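Local coordinates for possible sortase-like protein (Corynebacterium diphtheriae, PDB 5UUS) that is a class E-type sortase, probably a cysteine transpeptidase that cleaves sorting signals and joins proteins to the cell surface, at residues G71-T76 and N84-G89; R43-Q48 and A109-T114. One frame throughout, in Å; residues are numbered along the deposited sequence.

Both contacts belong to the single mixed, curled sheet of the sortase barrel, with their centres about 15 Å apart. Contact 2 pairs strand 40-45 with strand 109-114, and contact 1, the hairpin of strands 71-72 and 83-88, is nested within the chain loop that contact 2 closes. Strand 54-59 joins the two, running antiparallel to 40-45 and parallel to 71-72. The contacts also touch directly in the interior, where F85 CE2 packs on V112 CG1 at 4.1 Å. Strand 83-88 leads straight to H90, predicted to be catalytic, so contact 1 lies nearer the probable active site, while contact 2 builds barrel wall farther off.

Contact 1 (G71-T76 and N84-G89); sequences GHYNDT and NFAVAG
N84 meets the 71-76 segment through its carbonyl: T76 CB sits 3.3 Å from N84 O, while the N84 amide turns to other partners, OD1 bonding T191. At F85 the contact becomes aromatic. The H72 and F85 rings are near parallel, with planes at 29°, but slid so far apart that they barely overlap; the closest approach of the rings is H72 CD2 to F85 CE1, 3.5 Å, and the same CD2 lies 3.2 Å from A86 O. H72 CG lies anti to the backbone N (chi1 176°), which carries the imidazole along to F85, and ND1 is hydrogen-bonded to E59 OE1 and NE2 to Q77 O.

A86 is gripped by its backbone at two points. Its N-H gives a weak bond of 3.4 Å to T76 OG1, and its O receives Y73 N at 3.0 Å. The T76 hydroxyl in turn donates to a lone pair of Y73 O, which also accepts T76 N and so closes the type I turn from Y73 to T76. The A86 methyl lies against Y73 CD2.

This is the short antiparallel hairpin of the sortase barrel, strand 71-72 with strand 83-88. V87 and H72 form its non-hydrogen-bonded pair; V87 CG1 reaches H72 CA at 3.9 Å. A88 and G71 form the hydrogen-bonded pair, joined by two bonds of 2.9 Å, A88 N to G71 O and G71 N to A88 O. The A88 methyl packs 3.5 Å from Y73 OH, which is hydrogen-bonded to T193 OG1.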
# COMPACT_ATOMS: atom_id res chain seq x y z
N GLY A 71 -4.79 9.67 1.50
CA GLY A 71 -3.65 10.54 1.75
C GLY A 71 -2.49 9.73 2.31
O GLY A 71 -2.70 8.77 3.05
N HIS A 72 -1.26 10.12 1.96
CA HIS A 72 -0.04 9.49 2.47
C HIS A 72 0.32 10.04 3.86
O HIS A 72 0.37 11.24 4.04
CB HIS A 72 1.12 9.73 1.48
CG HIS A 72 2.45 9.22 1.93
ND1 HIS A 72 3.55 10.05 2.06
CD2 HIS A 72 2.88 7.97 2.26
CE1 HIS A 72 4.60 9.33 2.46
NE2 HIS A 72 4.21 8.07 2.59
N TYR A 73 0.55 9.16 4.85
CA TYR A 73 1.13 9.58 6.12
C TYR A 73 2.55 10.15 5.88
O TYR A 73 3.45 9.43 5.48
CB TYR A 73 1.20 8.42 7.12
CG TYR A 73 -0.15 7.91 7.64
CD1 TYR A 73 -0.72 8.44 8.79
CD2 TYR A 73 -0.80 6.87 7.01
CE1 TYR A 73 -1.94 7.94 9.29
CE2 TYR A 73 -2.03 6.37 7.49
CZ TYR A 73 -2.58 6.91 8.64
OH TYR A 73 -3.78 6.41 9.11
N ASN A 74 2.72 11.43 6.18
CA ASN A 74 3.95 12.17 5.85
C ASN A 74 5.28 11.55 6.24
O ASN A 74 6.27 11.63 5.50
CB ASN A 74 3.87 13.54 6.51
CG ASN A 74 2.73 14.35 5.99
OD1 ASN A 74 1.67 14.42 6.60
ND2 ASN A 74 2.94 14.97 4.83
N ASP A 75 5.36 10.96 7.42
CA ASP A 75 6.68 10.47 7.83
C ASP A 75 6.93 9.01 7.42
O ASP A 75 7.88 8.41 7.89
CB ASP A 75 6.84 10.65 9.34
CG ASP A 75 6.80 12.12 9.75
OD1 ASP A 75 7.38 12.96 9.02
OD2 ASP A 75 6.17 12.44 10.79
N THR A 76 6.11 8.45 6.54
CA THR A 76 6.32 7.06 6.13
C THR A 76 6.98 6.98 4.76
O THR A 76 7.16 8.00 4.10
CB THR A 76 4.99 6.28 6.12
OG1 THR A 76 4.19 6.70 5.00
CG2 THR A 76 4.23 6.53 7.44
N ASN A 84 7.69 1.01 4.95
CA ASN A 84 6.23 0.98 4.96
C ASN A 84 5.64 2.23 4.31
O ASN A 84 5.79 3.35 4.82
CB ASN A 84 5.74 0.81 6.40
CG ASN A 84 4.26 0.46 6.51
OD1 ASN A 84 3.51 0.47 5.52
ND2 ASN A 84 3.84 0.16 7.73
N PHE A 85 5.02 2.05 3.15
CA PHE A 85 4.34 3.14 2.46
C PHE A 85 2.86 3.12 2.94
O PHE A 85 2.11 2.25 2.55
CB PHE A 85 4.46 2.96 0.94
CG PHE A 85 3.45 3.74 0.14
CD1 PHE A 85 3.41 5.12 0.20
CD2 PHE A 85 2.55 3.07 -0.70
CE1 PHE A 85 2.45 5.85 -0.53
CE2 PHE A 85 1.60 3.80 -1.44
CZ PHE A 85 1.55 5.19 -1.34
N ALA A 86 2.49 4.07 3.81
CA ALA A 86 1.18 4.05 4.48
C ALA A 86 0.24 5.16 4.01
O ALA A 86 0.65 6.31 3.84
CB ALA A 86 1.36 4.15 6.00
N VAL A 87 -1.03 4.80 3.79
CA VAL A 87 -2.05 5.76 3.41
C VAL A 87 -3.32 5.54 4.22
O VAL A 87 -3.62 4.41 4.65
CB VAL A 87 -2.39 5.69 1.89
CG1 VAL A 87 -1.16 6.01 1.03
CG2 VAL A 87 -2.96 4.33 1.54
N ALA A 88 -4.05 6.63 4.43
CA ALA A 88 -5.35 6.62 5.09
C ALA A 88 -6.40 6.94 4.03
O ALA A 88 -6.11 7.63 3.06
CB ALA A 88 -5.40 7.66 6.22
N GLY A 89 -7.63 6.50 4.24
CA GLY A 89 -8.70 6.86 3.33
C GLY A 89 -10.04 6.65 4.01
O GLY A 89 -10.17 5.84 4.94

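Contact 2 (R43-Q48 and A109-T114); sequences RMYIPQ and AIVVET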
# COMPACT_ATOMS: atom_id res chain seq x y z
N ARG A 43 -1.07 7.49 -7.92
CA ARG A 43 -2.37 6.95 -8.24
C ARG A 43 -2.39 5.47 -7.88
O ARG A 43 -1.42 4.76 -8.14
CB ARG A 43 -2.68 7.15 -9.71
CG ARG A 43 -4.04 6.68 -10.10
CD ARG A 43 -4.32 7.02 -11.55
NE ARG A 43 -4.31 8.46 -11.79
CZ ARG A 43 -3.79 9.02 -12.88
NH1 ARG A 43 -3.22 8.27 -13.81
NH2 ARG A 43 -3.84 10.34 -13.03
N MET A 44 -3.49 5.01 -7.28
CA MET A 44 -3.57 3.58 -6.95
C MET A 44 -4.74 2.89 -7.63
O MET A 44 -5.80 3.48 -7.81
CB MET A 44 -3.65 3.35 -5.42
CG MET A 44 -4.87 3.95 -4.72
SD MET A 44 -4.89 3.49 -2.95
CE MET A 44 -5.34 1.76 -3.02
N TYR A 45 -4.51 1.63 -8.01
CA TYR A 45 -5.50 0.79 -8.64
C TYR A 45 -5.62 -0.54 -7.86
O TYR A 45 -4.62 -1.11 -7.42
CB TYR A 45 -5.13 0.46 -10.08
CG TYR A 45 -4.68 1.60 -10.96
CD1 TYR A 45 -3.43 2.17 -10.80
CD2 TYR A 45 -5.48 2.03 -12.00
CE1 TYR A 45 -3.00 3.20 -11.65
CE2 TYR A 45 -5.07 3.06 -12.85
CZ TYR A 45 -3.83 3.64 -12.66
OH TYR A 45 -3.41 4.65 -13.50
N ILE A 46 -6.84 -1.04 -7.75
CA ILE A 46 -7.08 -2.38 -7.20
C ILE A 46 -7.90 -3.15 -8.22
O ILE A 46 -9.13 -3.03 -8.22
CB ILE A 46 -7.80 -2.31 -5.85
CG1 ILE A 46 -7.01 -1.41 -4.88
CG2 ILE A 46 -8.00 -3.73 -5.29
CD1 ILE A 46 -7.53 -1.40 -3.44
N PRO A 47 -7.24 -3.93 -9.09
CA PRO A 47 -7.88 -4.59 -10.24
C PRO A 47 -9.02 -5.52 -9.80
O PRO A 47 -10.01 -5.66 -10.50
CB PRO A 47 -6.73 -5.37 -10.89
CG PRO A 47 -5.49 -4.61 -10.48
CD PRO A 47 -5.78 -4.15 -9.08
N GLN A 48 -8.90 -6.11 -8.62
CA GLN A 48 -9.95 -6.97 -8.10
C GLN A 48 -11.22 -6.16 -7.85
O GLN A 48 -12.30 -6.71 -7.83
CB GLN A 48 -9.50 -7.69 -6.82
CG GLN A 48 -10.37 -8.91 -6.48
CD GLN A 48 -10.41 -9.91 -7.62
OE1 GLN A 48 -9.37 -10.37 -8.09
NE2 GLN A 48 -11.62 -10.23 -8.09
N ALA A 109 -3.71 -7.79 -5.90
CA ALA A 109 -2.75 -6.73 -6.25
C ALA A 109 -3.26 -5.34 -5.88
O ALA A 109 -4.45 -5.03 -6.05
CB ALA A 109 -2.42 -6.77 -7.76
N ILE A 110 -2.36 -4.52 -5.37
CA ILE A 110 -2.59 -3.10 -5.26
C ILE A 110 -1.50 -2.46 -6.14
O ILE A 110 -0.32 -2.61 -5.86
CB ILE A 110 -2.48 -2.58 -3.82
CG1 ILE A 110 -3.21 -3.52 -2.81
CG2 ILE A 110 -2.90 -1.08 -3.76
CD1 ILE A 110 -4.64 -3.61 -3.06
N VAL A 111 -1.90 -1.76 -7.20
CA VAL A 111 -0.93 -1.16 -8.11
C VAL A 111 -0.82 0.33 -7.84
O VAL A 111 -1.83 1.02 -7.74
CB VAL A 111 -1.31 -1.41 -9.58
CG1 VAL A 111 -0.23 -0.82 -10.50
CG2 VAL A 111 -1.46 -2.92 -9.84
N VAL A 112 0.41 0.81 -7.68
CA VAL A 112 0.67 2.21 -7.36
C VAL A 112 1.59 2.82 -8.42
O VAL A 112 2.67 2.33 -8.71
CB VAL A 112 1.28 2.36 -5.96
CG1 VAL A 112 1.38 3.83 -5.57
CG2 VAL A 112 0.42 1.62 -4.94
N GLU A 113 1.11 3.90 -9.00
CA GLU A 113 1.83 4.63 -10.01
C GLU A 113 2.33 5.95 -9.45
O GLU A 113 1.56 6.69 -8.81
CB GLU A 113 0.90 4.86 -11.19
CG GLU A 113 1.47 5.59 -12.33
CD GLU A 113 0.37 6.05 -13.29
OE1 GLU A 113 -0.85 5.87 -13.00
OE2 GLU A 113 0.75 6.59 -14.34
N THR A 114 3.61 6.26 -9.67
CA THR A 114 4.05 7.63 -9.45
C THR A 114 4.41 8.27 -10.80
O THR A 114 4.28 7.64 -11.85
CB THR A 114 5.26 7.70 -8.50
OG1 THR A 114 6.43 7.28 -9.18
CG2 THR A 114 5.02 6.85 -7.26
O HOH W 1 -6.54 -6.59 -6.99
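Y45 and V111 close the antiparallel pairing of strands 40-45 and 109-114, linked by Y45 N to V111 O and V111 N to Y45 O, both 2.8 Å. R43 and E113 make the other hydrogen-bonded pair, joined by R43 N to E113 O and E113 N to R43 O.

The tight part is the apolar face formed by M44 with V112 and I110, with I46 beside I110. M44 CE lies alongside I110 CG2 at 3.8 Å, and the I46 and I110 side chains lie side by side, their CD1 atoms 3.7 Å apart, pointing the same way into the barrel core, where M190 and M192 of strand 188-193 add to the packing.

The other face is looser and partly solvent-exposed. There E113, its CG anti to the backbone N (chi1 -180°) and its chain extended beyond, brings OE1 to Y45 OH, which donates to it at 2.9 Å, with the ring edge toward that oxygen and the ring and carboxylate planes 27° apart. R43 lies alongside E113, its NH1 forming a long salt bridge of 3.5 Å to the same oxygen. Beyond the paired strands P47 CD rests near A109 O, and one water, accepting from Q48 N at 2.9 Å and donating to A109 O at 2.8 Å, links the two backbones.

K217 NZ makes a salt bridge with E113 OE2, so both carboxylate oxygens have partners; two cationic groups and a phenol hydroxyl would be expected to favour the ionised glutamate on this outer surface of the sortase barrel.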